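Local coordinates for protein ZmpA Glycopeptidase (Clostridium perfringens, PDB 6XSX) that probably cleaves the protein backbone of glycoproteins, being the M60 metallopeptidase catalytic module of a much longer clostridial glycopeptidase, at residues L27-N32 against R133-R138; Q46-T51 against V119-N124; T73-F78 against D88-L93. One frame throughout, in Å; residues are numbered along the deposited sequence.

Contact 1 (L27-N32 against R133-R138); sequences LQSRGN and RKPKIR. With EDO (1,2-ethanediol), chain F.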
loop_
_atom_site.group_PDB
_atom_site.type_symbol
_atom_site.label_atom_id
_atom_site.label_comp_id
_atom_site.label_asym_id
_atom_site.label_seq_id
_atom_site.Cartn_x
_atom_site.Cartn_y
_atom_site.Cartn_z
ATOM N N LEU A 27 7.664 24.279 -18.272
ATOM C CA LEU A 27 7.601 23.515 -17.034
ATOM C C LEU A 27 6.844 24.285 -15.953
ATOM O O LEU A 27 7.161 25.437 -15.646
ATOM C CB LEU A 27 9.013 23.139 -16.566
ATOM C CG LEU A 27 9.824 22.221 -17.491
ATOM C CD1 LEU A 27 11.168 21.874 -16.864
ATOM C CD2 LEU A 27 9.078 20.934 -17.827
ATOM N N GLN A 28 5.846 23.606 -15.369
ATOM C CA GLN A 28 5.122 24.094 -14.212
ATOM C C GLN A 28 6.120 24.229 -13.063
ATOM O O GLN A 28 7.080 23.461 -12.990
ATOM C CB GLN A 28 3.995 23.105 -13.890
ATOM C CG GLN A 28 3.041 23.566 -12.790
ATOM C CD GLN A 28 2.091 22.473 -12.346
ATOM O OE1 GLN A 28 2.116 21.349 -12.850
ATOM N NE2 GLN A 28 1.247 22.789 -11.373
ATOM N N SER A 29 5.919 25.243 -12.211
ATOM C CA SER A 29 6.668 25.377 -10.969
ATOM C C SER A 29 5.949 24.579 -9.886
ATOM O O SER A 29 4.993 25.064 -9.299
ATOM C CB SER A 29 6.804 26.842 -10.568
ATOM O OG SER A 29 7.365 27.607 -11.626
ATOM N N ARG A 30 6.438 23.369 -9.606
ATOM C CA ARG A 30 5.618 22.353 -8.960
ATOM C C ARG A 30 5.957 22.209 -7.479
ATOM O O ARG A 30 5.310 21.435 -6.774
ATOM C CB ARG A 30 5.753 21.018 -9.698
ATOM C CG ARG A 30 4.944 20.961 -10.985
ATOM C CD ARG A 30 5.045 19.638 -11.722
ATOM N NE ARG A 30 4.625 18.457 -10.984
ATOM C CZ ARG A 30 3.390 17.965 -10.951
ATOM N NH1 ARG A 30 2.405 18.561 -11.601
ATOM N NH2 ARG A 30 3.142 16.865 -10.261
ATOM N N GLY A 31 6.975 22.944 -7.018
ATOM C CA GLY A 31 7.322 22.937 -5.608
ATOM C C GLY A 31 8.189 21.735 -5.248
ATOM O O GLY A 31 8.378 20.832 -6.060
ATOM N N ASN A 32 8.728 21.744 -4.026
ATOM C CA ASN A 32 9.695 20.739 -3.624
ATOM C C ASN A 32 8.945 19.550 -3.035
ATOM O O ASN A 32 8.431 19.631 -1.925
ATOM C CB ASN A 32 10.682 21.304 -2.605
ATOM C CG ASN A 32 11.732 20.282 -2.236
ATOM O OD1 ASN A 32 11.424 19.107 -2.062
ATOM N ND2 ASN A 32 12.978 20.714 -2.150
ATOM N N ARG A 133 8.544 33.279 -13.996
ATOM C CA ARG A 133 7.854 32.696 -15.138
ATOM C C ARG A 133 8.292 31.239 -15.305
ATOM O O ARG A 133 9.396 30.861 -14.904
ATOM C CB ARG A 133 7.991 33.569 -16.393
ATOM C CG ARG A 133 9.346 33.475 -17.077
ATOM C CD ARG A 133 9.359 34.022 -18.491
ATOM N NE ARG A 133 10.696 33.906 -19.049
ATOM C CZ ARG A 133 11.627 34.855 -18.993
ATOM N NH1 ARG A 133 11.365 36.007 -18.398
ATOM N NH2 ARG A 133 12.819 34.646 -19.534
ATOM N N LYS A 134 7.393 30.421 -15.862
ATOM C CA LYS A 134 7.661 29.004 -16.032
ATOM C C LYS A 134 8.884 28.830 -16.922
ATOM O O LYS A 134 8.981 29.446 -17.985
ATOM C CB LYS A 134 6.475 28.303 -16.695
ATOM C CG LYS A 134 5.205 28.291 -15.866
ATOM C CD LYS A 134 4.043 27.647 -16.575
ATOM C CE LYS A 134 2.726 28.148 -16.019
ATOM N NZ LYS A 134 1.715 27.069 -15.997
ATOM N N PRO A 135 9.836 27.956 -16.535
ATOM C CA PRO A 135 10.959 27.621 -17.411
ATOM C C PRO A 135 10.493 27.005 -18.730
ATOM O O PRO A 135 9.459 26.336 -18.795
ATOM C CB PRO A 135 11.747 26.566 -16.616
ATOM C CG PRO A 135 11.304 26.754 -15.183
ATOM C CD PRO A 135 9.864 27.227 -15.258
ATOM N N LYS A 136 11.277 27.253 -19.780
ATOM C CA LYS A 136 11.135 26.554 -21.040
ATOM C C LYS A 136 12.451 25.837 -21.293
ATOM O O LYS A 136 13.510 26.413 -21.054
ATOM C CB LYS A 136 10.898 27.540 -22.187
ATOM C CG LYS A 136 9.568 28.276 -22.154
ATOM C CD LYS A 136 9.616 29.570 -22.944
ATOM C CE LYS A 136 8.256 30.207 -23.122
ATOM N NZ LYS A 136 7.326 29.282 -23.810
ATOM N N ILE A 137 12.378 24.577 -21.741
ATOM C CA ILE A 137 13.603 23.894 -22.117
ATOM C C ILE A 137 13.411 23.178 -23.449
ATOM O O ILE A 137 12.287 22.842 -23.838
ATOM C CB ILE A 137 14.157 22.962 -21.013
ATOM C CG1 ILE A 137 13.471 21.597 -20.986
ATOM C CG2 ILE A 137 14.162 23.628 -19.640
ATOM C CD1 ILE A 137 14.262 20.553 -20.229
ATOM N N ARG A 138 14.545 22.964 -24.124
ATOM C CA ARG A 138 14.616 22.170 -25.334
ATOM C C ARG A 138 15.814 21.234 -25.226
ATOM O O ARG A 138 16.877 21.640 -24.763
ATOM C CB ARG A 138 14.754 23.093 -26.545
ATOM C CG ARG A 138 14.607 22.390 -27.884
ATOM C CD ARG A 138 14.440 23.399 -29.007
ATOM N NE ARG A 138 15.474 24.426 -29.053
ATOM C CZ ARG A 138 16.683 24.257 -29.577
ATOM N NH1 ARG A 138 17.023 23.087 -30.091
ATOM N NH2 ARG A 138 17.545 25.260 -29.582
HETATM C C1 EDO F . 13.633 26.940 -25.463
HETATM O O1 EDO F . 14.332 26.632 -26.657
HETATM C C2 EDO F . 14.560 27.198 -24.342
HETATM O O2 EDO F . 15.466 28.234 -24.662
#

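Contact 2 (Q46-T51 against V119-N124); sequences QDWQPT and VLYTSN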
loop_
_atom_site.group_PDB
_atom_site.type_symbol
_atom_site.label_atom_id
_atom_site.label_comp_id
_atom_site.label_asym_id
_atom_site.label_seq_id
_atom_site.Cartn_x
_atom_site.Cartn_y
_atom_site.Cartn_z
ATOM N N GLN A 46 9.134 11.635 -5.217
ATOM C CA GLN A 46 9.719 12.362 -6.336
ATOM C C GLN A 46 8.600 13.060 -7.108
ATOM O O GLN A 46 7.419 12.892 -6.803
ATOM C CB GLN A 46 10.489 11.414 -7.262
ATOM C CG GLN A 46 11.400 10.427 -6.538
ATOM C CD GLN A 46 12.406 11.115 -5.642
ATOM O OE1 GLN A 46 12.467 10.865 -4.433
ATOM N NE2 GLN A 46 13.183 12.013 -6.220
ATOM N N ASP A 47 8.982 13.847 -8.116
ATOM C CA ASP A 47 8.005 14.536 -8.939
ATOM C C ASP A 47 8.498 14.599 -10.382
ATOM O O ASP A 47 8.321 15.618 -11.052
ATOM C CB ASP A 47 7.721 15.929 -8.383
ATOM C CG ASP A 47 6.478 16.548 -8.985
ATOM O OD1 ASP A 47 5.601 15.784 -9.452
ATOM O OD2 ASP A 47 6.391 17.785 -8.970
ATOM N N TRP A 48 9.090 13.486 -10.844
ATOM C CA TRP A 48 9.594 13.354 -12.199
ATOM C C TRP A 48 8.488 13.603 -13.225
ATOM O O TRP A 48 7.401 13.038 -13.108
ATOM C CB TRP A 48 10.196 11.961 -12.410
ATOM C CG TRP A 48 11.337 11.635 -11.502
ATOM C CD1 TRP A 48 12.040 12.484 -10.693
ATOM C CD2 TRP A 48 11.947 10.349 -11.364
ATOM N NE1 TRP A 48 13.030 11.803 -10.039
ATOM C CE2 TRP A 48 13.001 10.492 -10.437
ATOM C CE3 TRP A 48 11.710 9.104 -11.945
ATOM C CZ2 TRP A 48 13.803 9.419 -10.054
ATOM C CZ3 TRP A 48 12.497 8.042 -11.562
ATOM C CH2 TRP A 48 13.528 8.202 -10.633
ATOM N N GLN A 49 8.814 14.406 -14.251
ATOM C CA GLN A 49 7.874 14.759 -15.313
ATOM C C GLN A 49 8.450 14.349 -16.666
ATOM O O GLN A 49 9.669 14.363 -16.844
ATOM C CB GLN A 49 7.493 16.236 -15.246
ATOM C CG GLN A 49 6.878 16.644 -13.908
ATOM C CD GLN A 49 5.624 15.876 -13.558
ATOM O OE1 GLN A 49 4.782 15.600 -14.403
ATOM N NE2 GLN A 49 5.481 15.531 -12.291
ATOM N N PRO A 50 7.581 13.907 -17.614
ATOM C CA PRO A 50 8.009 13.288 -18.872
ATOM C C PRO A 50 8.760 14.199 -19.838
ATOM O O PRO A 50 8.466 15.395 -19.917
ATOM C CB PRO A 50 6.690 12.896 -19.565
ATOM C CG PRO A 50 5.638 13.786 -18.921
ATOM C CD PRO A 50 6.109 13.951 -17.491
ATOM N N THR A 51 9.735 13.608 -20.552
ATOM C CA THR A 51 10.360 14.246 -21.700
ATOM C C THR A 51 10.178 13.385 -22.944
ATOM O O THR A 51 10.121 13.921 -24.043
ATOM C CB THR A 51 11.850 14.551 -21.497
ATOM O OG1 THR A 51 12.592 13.347 -21.707
ATOM C CG2 THR A 51 12.160 15.167 -20.146
ATOM N N VAL A 119 16.568 7.041 -19.669
ATOM C CA VAL A 119 15.620 8.051 -20.111
ATOM C C VAL A 119 15.808 9.325 -19.280
ATOM O O VAL A 119 16.466 9.310 -18.235
ATOM C CB VAL A 119 14.172 7.526 -20.016
ATOM C CG1 VAL A 119 13.948 6.279 -20.862
ATOM C CG2 VAL A 119 13.752 7.291 -18.575
ATOM N N LEU A 120 15.214 10.425 -19.771
ATOM C CA LEU A 120 15.270 11.724 -19.122
ATOM C C LEU A 120 13.875 12.094 -18.639
ATOM O O LEU A 120 12.901 11.947 -19.381
ATOM C CB LEU A 120 15.791 12.812 -20.080
ATOM C CG LEU A 120 17.140 12.562 -20.762
ATOM C CD1 LEU A 120 17.468 13.704 -21.708
ATOM C CD2 LEU A 120 18.266 12.392 -19.749
ATOM N N TYR A 121 13.829 12.574 -17.387
ATOM C CA TYR A 121 12.688 13.265 -16.816
ATOM C C TYR A 121 13.123 14.658 -16.359
ATOM O O TYR A 121 14.317 14.927 -16.208
ATOM C CB TYR A 121 12.147 12.489 -15.613
ATOM C CG TYR A 121 11.944 11.006 -15.831
ATOM C CD1 TYR A 121 11.008 10.534 -16.741
ATOM C CD2 TYR A 121 12.685 10.074 -15.116
ATOM C CE1 TYR A 121 10.816 9.176 -16.943
ATOM C CE2 TYR A 121 12.500 8.710 -15.296
ATOM C CZ TYR A 121 11.557 8.264 -16.207
ATOM O OH TYR A 121 11.385 6.925 -16.396
ATOM N N THR A 122 12.141 15.539 -16.137
ATOM C CA THR A 122 12.420 16.835 -15.547
ATOM C C THR A 122 11.976 16.827 -14.089
ATOM O O THR A 122 11.017 16.144 -13.711
ATOM C CB THR A 122 11.756 17.995 -16.309
ATOM O OG1 THR A 122 10.338 17.906 -16.181
ATOM C CG2 THR A 122 12.106 18.017 -17.781
ATOM N N SER A 123 12.713 17.605 -13.295
ATOM C CA SER A 123 12.365 17.913 -11.923
ATOM C C SER A 123 12.463 19.425 -11.772
ATOM O O SER A 123 13.495 20.004 -12.126
ATOM C CB SER A 123 13.298 17.210 -10.981
ATOM O OG SER A 123 13.073 17.649 -9.654
ATOM N N ASN A 124 11.377 20.049 -11.296
ATOM C CA ASN A 124 11.344 21.494 -11.157
ATOM C C ASN A 124 10.824 21.850 -9.771
ATOM O O ASN A 124 9.689 22.302 -9.635
ATOM C CB ASN A 124 10.503 22.168 -12.243
ATOM C CG ASN A 124 10.733 23.663 -12.298
ATOM O OD1 ASN A 124 11.820 24.134 -11.970
ATOM N ND2 ASN A 124 9.714 24.413 -12.684
HETATM O O HOH W 1 11.324 14.999 -8.601
HETATM O O HOH W 2 8.873 18.362 -11.179
HETATM O O HOH W 3 8.598 17.725 -18.287
HETATM O O HOH W 4 10.458 10.794 -20.231
#

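Contact 3 (T73-F78 against D88-L93); sequences TPKLVF and DVTISL. With EDO (1,2-ethanediol), chain D.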
loop_
_atom_site.group_PDB
_atom_site.type_symbol
_atom_site.label_atom_id
_atom_site.label_comp_id
_atom_site.label_asym_id
_atom_site.label_seq_id
_atom_site.Cartn_x
_atom_site.Cartn_y
_atom_site.Cartn_z
ATOM N N THR A 73 16.748 27.261 -11.684
ATOM C CA THR A 73 16.574 26.515 -12.918
ATOM C C THR A 73 16.079 25.111 -12.590
ATOM O O THR A 73 16.442 24.558 -11.548
ATOM C CB THR A 73 17.904 26.398 -13.668
ATOM O OG1 THR A 73 18.879 25.816 -12.796
ATOM C CG2 THR A 73 18.389 27.727 -14.209
ATOM N N PRO A 74 15.258 24.499 -13.478
ATOM C CA PRO A 74 14.853 23.101 -13.328
ATOM C C PRO A 74 16.069 22.198 -13.521
ATOM O O PRO A 74 17.137 22.655 -13.934
ATOM C CB PRO A 74 13.856 22.874 -14.478
ATOM C CG PRO A 74 14.229 23.930 -15.515
ATOM C CD PRO A 74 14.709 25.112 -14.701
ATOM N N LYS A 75 15.875 20.917 -13.198
ATOM C CA LYS A 75 16.901 19.896 -13.297
ATOM C C LYS A 75 16.441 18.818 -14.279
ATOM O O LYS A 75 15.240 18.627 -14.501
ATOM C CB LYS A 75 17.189 19.350 -11.893
ATOM C CG LYS A 75 17.894 20.363 -10.992
ATOM C CD LYS A 75 17.497 20.362 -9.531
ATOM C CE LYS A 75 17.980 21.586 -8.772
ATOM N NZ LYS A 75 19.361 21.999 -9.139
ATOM N N LEU A 76 17.421 18.144 -14.884
ATOM C CA LEU A 76 17.167 16.925 -15.628
ATOM C C LEU A 76 17.473 15.745 -14.710
ATOM O O LEU A 76 18.397 15.817 -13.888
ATOM C CB LEU A 76 18.113 16.917 -16.830
ATOM C CG LEU A 76 17.520 16.495 -18.168
ATOM C CD1 LEU A 76 16.302 17.343 -18.519
ATOM C CD2 LEU A 76 18.578 16.617 -19.260
ATOM N N VAL A 77 16.661 14.685 -14.841
ATOM C CA VAL A 77 16.940 13.408 -14.210
ATOM C C VAL A 77 17.241 12.401 -15.318
ATOM O O VAL A 77 16.419 12.205 -16.217
ATOM C CB VAL A 77 15.779 12.950 -13.300
ATOM C CG1 VAL A 77 16.033 11.570 -12.694
ATOM C CG2 VAL A 77 15.484 13.971 -12.197
ATOM N N PHE A 78 18.450 11.823 -15.272
ATOM C CA PHE A 78 18.781 10.636 -16.040
ATOM C C PHE A 78 18.467 9.419 -15.175
ATOM O O PHE A 78 18.883 9.356 -14.015
ATOM C CB PHE A 78 20.252 10.635 -16.472
ATOM C CG PHE A 78 20.790 9.308 -16.967
ATOM C CD1 PHE A 78 20.362 8.758 -18.166
ATOM C CD2 PHE A 78 21.744 8.609 -16.236
ATOM C CE1 PHE A 78 20.851 7.537 -18.615
ATOM C CE2 PHE A 78 22.231 7.387 -16.683
ATOM C CZ PHE A 78 21.789 6.852 -17.874
ATOM N N ASP A 88 18.916 6.691 -10.855
ATOM C CA ASP A 88 18.818 8.093 -11.241
ATOM C C ASP A 88 20.090 8.874 -10.908
ATOM O O ASP A 88 20.779 8.591 -9.928
ATOM C CB ASP A 88 17.612 8.771 -10.587
ATOM C CG ASP A 88 17.647 8.694 -9.073
ATOM O OD1 ASP A 88 17.659 7.559 -8.540
ATOM O OD2 ASP A 88 17.686 9.763 -8.439
ATOM N N VAL A 89 20.372 9.884 -11.743
ATOM C CA VAL A 89 21.346 10.926 -11.453
ATOM C C VAL A 89 20.648 12.253 -11.733
ATOM O O VAL A 89 20.028 12.412 -12.782
ATOM C CB VAL A 89 22.624 10.819 -12.318
ATOM C CG1 VAL A 89 23.683 11.835 -11.896
ATOM C CG2 VAL A 89 23.222 9.421 -12.355
ATOM N N THR A 90 20.761 13.197 -10.792
ATOM C CA THR A 90 20.247 14.543 -10.985
ATOM C C THR A 90 21.292 15.371 -11.730
ATOM O O THR A 90 22.451 15.378 -11.335
ATOM C CB THR A 90 19.907 15.179 -9.635
ATOM O OG1 THR A 90 18.868 14.363 -9.107
ATOM C CG2 THR A 90 19.405 16.600 -9.761
ATOM N N ILE A 91 20.873 16.056 -12.805
ATOM C CA ILE A 91 21.777 16.894 -13.579
ATOM C C ILE A 91 21.310 18.342 -13.489
ATOM O O ILE A 91 20.208 18.673 -13.917
ATOM C CB ILE A 91 21.918 16.413 -15.041
ATOM C CG1 ILE A 91 22.361 14.946 -15.120
ATOM C CG2 ILE A 91 22.860 17.315 -15.834
ATOM C CD1 ILE A 91 21.992 14.268 -16.427
ATOM N N SER A 92 22.173 19.192 -12.921
ATOM C CA SER A 92 21.875 20.607 -12.788
ATOM C C SER A 92 22.029 21.307 -14.136
ATOM O O SER A 92 22.827 20.878 -14.971
ATOM C CB SER A 92 22.715 21.245 -11.708
ATOM O OG SER A 92 22.078 21.056 -10.450
ATOM N N LEU A 93 21.237 22.371 -14.327
ATOM C CA LEU A 93 21.178 23.118 -15.574
ATOM C C LEU A 93 21.362 24.594 -15.254
ATOM O O LEU A 93 20.947 25.059 -14.199
ATOM C CB LEU A 93 19.814 22.919 -16.248
ATOM C CG LEU A 93 19.476 21.505 -16.719
ATOM C CD1 LEU A 93 18.033 21.428 -17.203
ATOM C CD2 LEU A 93 20.422 21.048 -17.823
HETATM C C1 EDO D . 15.189 8.863 -4.923
HETATM O O1 EDO D . 16.131 9.460 -4.062
HETATM C C2 EDO D . 15.855 8.583 -6.203
HETATM O O2 EDO D . 17.075 7.885 -6.014
HETATM O O HOH W 5 19.316 23.054 -12.377
#

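Contact 1 (L27-N32 against R133-R138)
Leu27 and Pro135 bring two mostly irregular segments together through one backbone hydrogen bond, Leu27 N to Pro135 O, which is 2.8 Å long and nearly straight at 168°. The return side of this meeting lacks a matching bond, since a proline has no N-H to offer the Leu27 carbonyl; carbon packs there instead. The ring atom CD of Pro135 comes to 3.3 Å from Leu27 O, and Lys134 CB reaches the same oxygen at 3.1 Å. With its CG beside the backbone N (chi1 -65°), Lys134 then runs its aliphatic chain past that carbonyl, bringing CD to 4.4 Å from Gln28 CA. The lysine therefore contributes methylenes rather than charge to the contact. Leu27 works the apolar side, where its CD1 meets the Ile137 methyl CG2 at 4.4 Å. Ser29 OG merely grazes the proline ring, 4.4 Å from Pro135 CD, and its polar partner is Gln131. Farther along, Arg30 NH1 donates to Gln28 OE1 over 3.1 Å; the oxygen lies in the guanidinium plane, whereas the donor stands above the amide carbonyl. The same arginine forms a salt bridge through NE with Asp47. The contact extends a sheet edge: strand 24-26 pairs with strand 136-140, and the loop that holds residues 27-32 leads from there to helix 33-39, which Asn32 N-caps. Ile137 also touches Val65 of strand 60-66, while Leu27 and Ile137 both rest on Thr122 of strand 117-123, in the large mixed sheet.

Contact 2 (Q46-T51 against V119-N124)
Gln49 and Thr122 form the hydrogen-bonded antiparallel pair at the centre of this contact, with Gln49 N bonded to Thr122 O at 2.9 Å and Thr122 N to Gln49 O at 2.8 Å. The short strand axes make an angle of 135°, far from strictly antiparallel, and side chain and water take over where direct pairing weakens. Thr51 OG1 donates to Leu120 O over 2.7 Å, approaching from above the carbonyl plane; a chi1 of 80° sets the hydroxyl between backbone N and carbonyl carbon, within range of that oxygen. Water joins Thr51 N to the same Leu120 O, two other waters link Pro50 O with Thr122 OG1 and Asp47 O with Asn124 N, and the backbones thus remain bridged on both flanks of the direct pair.

Aromatic contact is supplied by Trp48 and Tyr121. Their planes are nearly parallel, at 13°, but slid apart until overlap is slight; the centroid of the six-membered indole ring is 5.1 Å from that of the tyrosine ring, and Trp48 CE3 approaches Tyr121 CD2 at 3.5 Å. The Tyr121 hydroxyl bonds to Asp180. Aliphatic packing is modest: the methyls Thr51 CG2 and Thr122 CG2 meet at 3.7 Å.

The polar ends of Gln49 and Asp47 are held within their own segment and by arginines outside it. Gln49, bent at chi2, sends NE2 back to Asp47 O at 3.1 Å, and its OE1 is held by Arg239, while Asp47 is salt-bridged to Arg30. In the large mixed sheet, strand 49-56 lies between 117-123 and 143-149; the Trp48 side chain touches Val77 of strand 75-80 and Ile241 and Met243 of strand 240-244.

Contact 3 (T73-F78 against D88-L93)
Leu76 faces Ile91, and Phe78 faces Val89, in two hydrogen-bonded pairs of an antiparallel beta hairpin whose short strand axes run 159° to each other. The bonds come in regular couples; in the tightest, Ile91 N lies 2.7 Å from Leu76 O, and a CA-H of Val77 reaches toward Val89 O between the couples. The packed face carries Leu76, Phe78, Val89 and Ile91. Here Ile91 CD1 touches Phe78 CB at 4.0 Å, and Val89 CG2 meets the edge of the phenyl ring, near its plane, at CD2 (4.2 Å). A chi1 of 165° swings the Phe78 ring away from its own backbone N and alongside Val89. Leu93 closes this side, its CD1 lying against Pro74 O at 3.6 Å; beyond it stand Ile100 of strand 96-101 and Val65 of strand 60-66.

The other face is more polar. The side chains of Val77 and Asp88 lie side by side, pointing the same way, with CG1 and CB 3.8 Å apart, and the Asp88 carboxylate accepts from a hydroxyl of ethanediol, probably from the crystallisation liquor, its OD1 2.6 Å from O2. Thr90 and Ser92 are exposed, and Lys75 NZ makes a weak bond to Ser92 OG. At the open end of the hairpin Thr73 OG1 donates to Leu93 O at 2.6 Å.

Chemically, regular pairing gives way here to substitutes. Consistent with Pro74 lacking an N-H, the threonine hydroxyl serves Leu93 O, while a water, also bonded to Thr73 OG1, bridges Leu93 N and Pro74 O across the widened gap. The buried Leu93 backbone thus stays bonded, and Leu76, Ile91 and Leu93 pack on strands 60-66 and 96-101.

Contact 2 is the most buried of the three, whereas contacts 1 and 3 each mix buried and exposed residues. Contacts 2 and 3 belong to one sheet: strand 75-80 bonds to 117-123 through Val77 and Lys75, so the hairpin of contact 3 forms the outer edge of the sheet that contact 2 continues inward. Contact 1 belongs chiefly to the facing sheet and meets the others through Pro74, packed against Leu27 and Pro135, and through the Arg30-Asp47 salt bridge. Chemistry follows place: regular backbone pairing at the hairpin, aromatic packing with bridging waters inside, and a single backbone bond with lysine methylenes at the periphery.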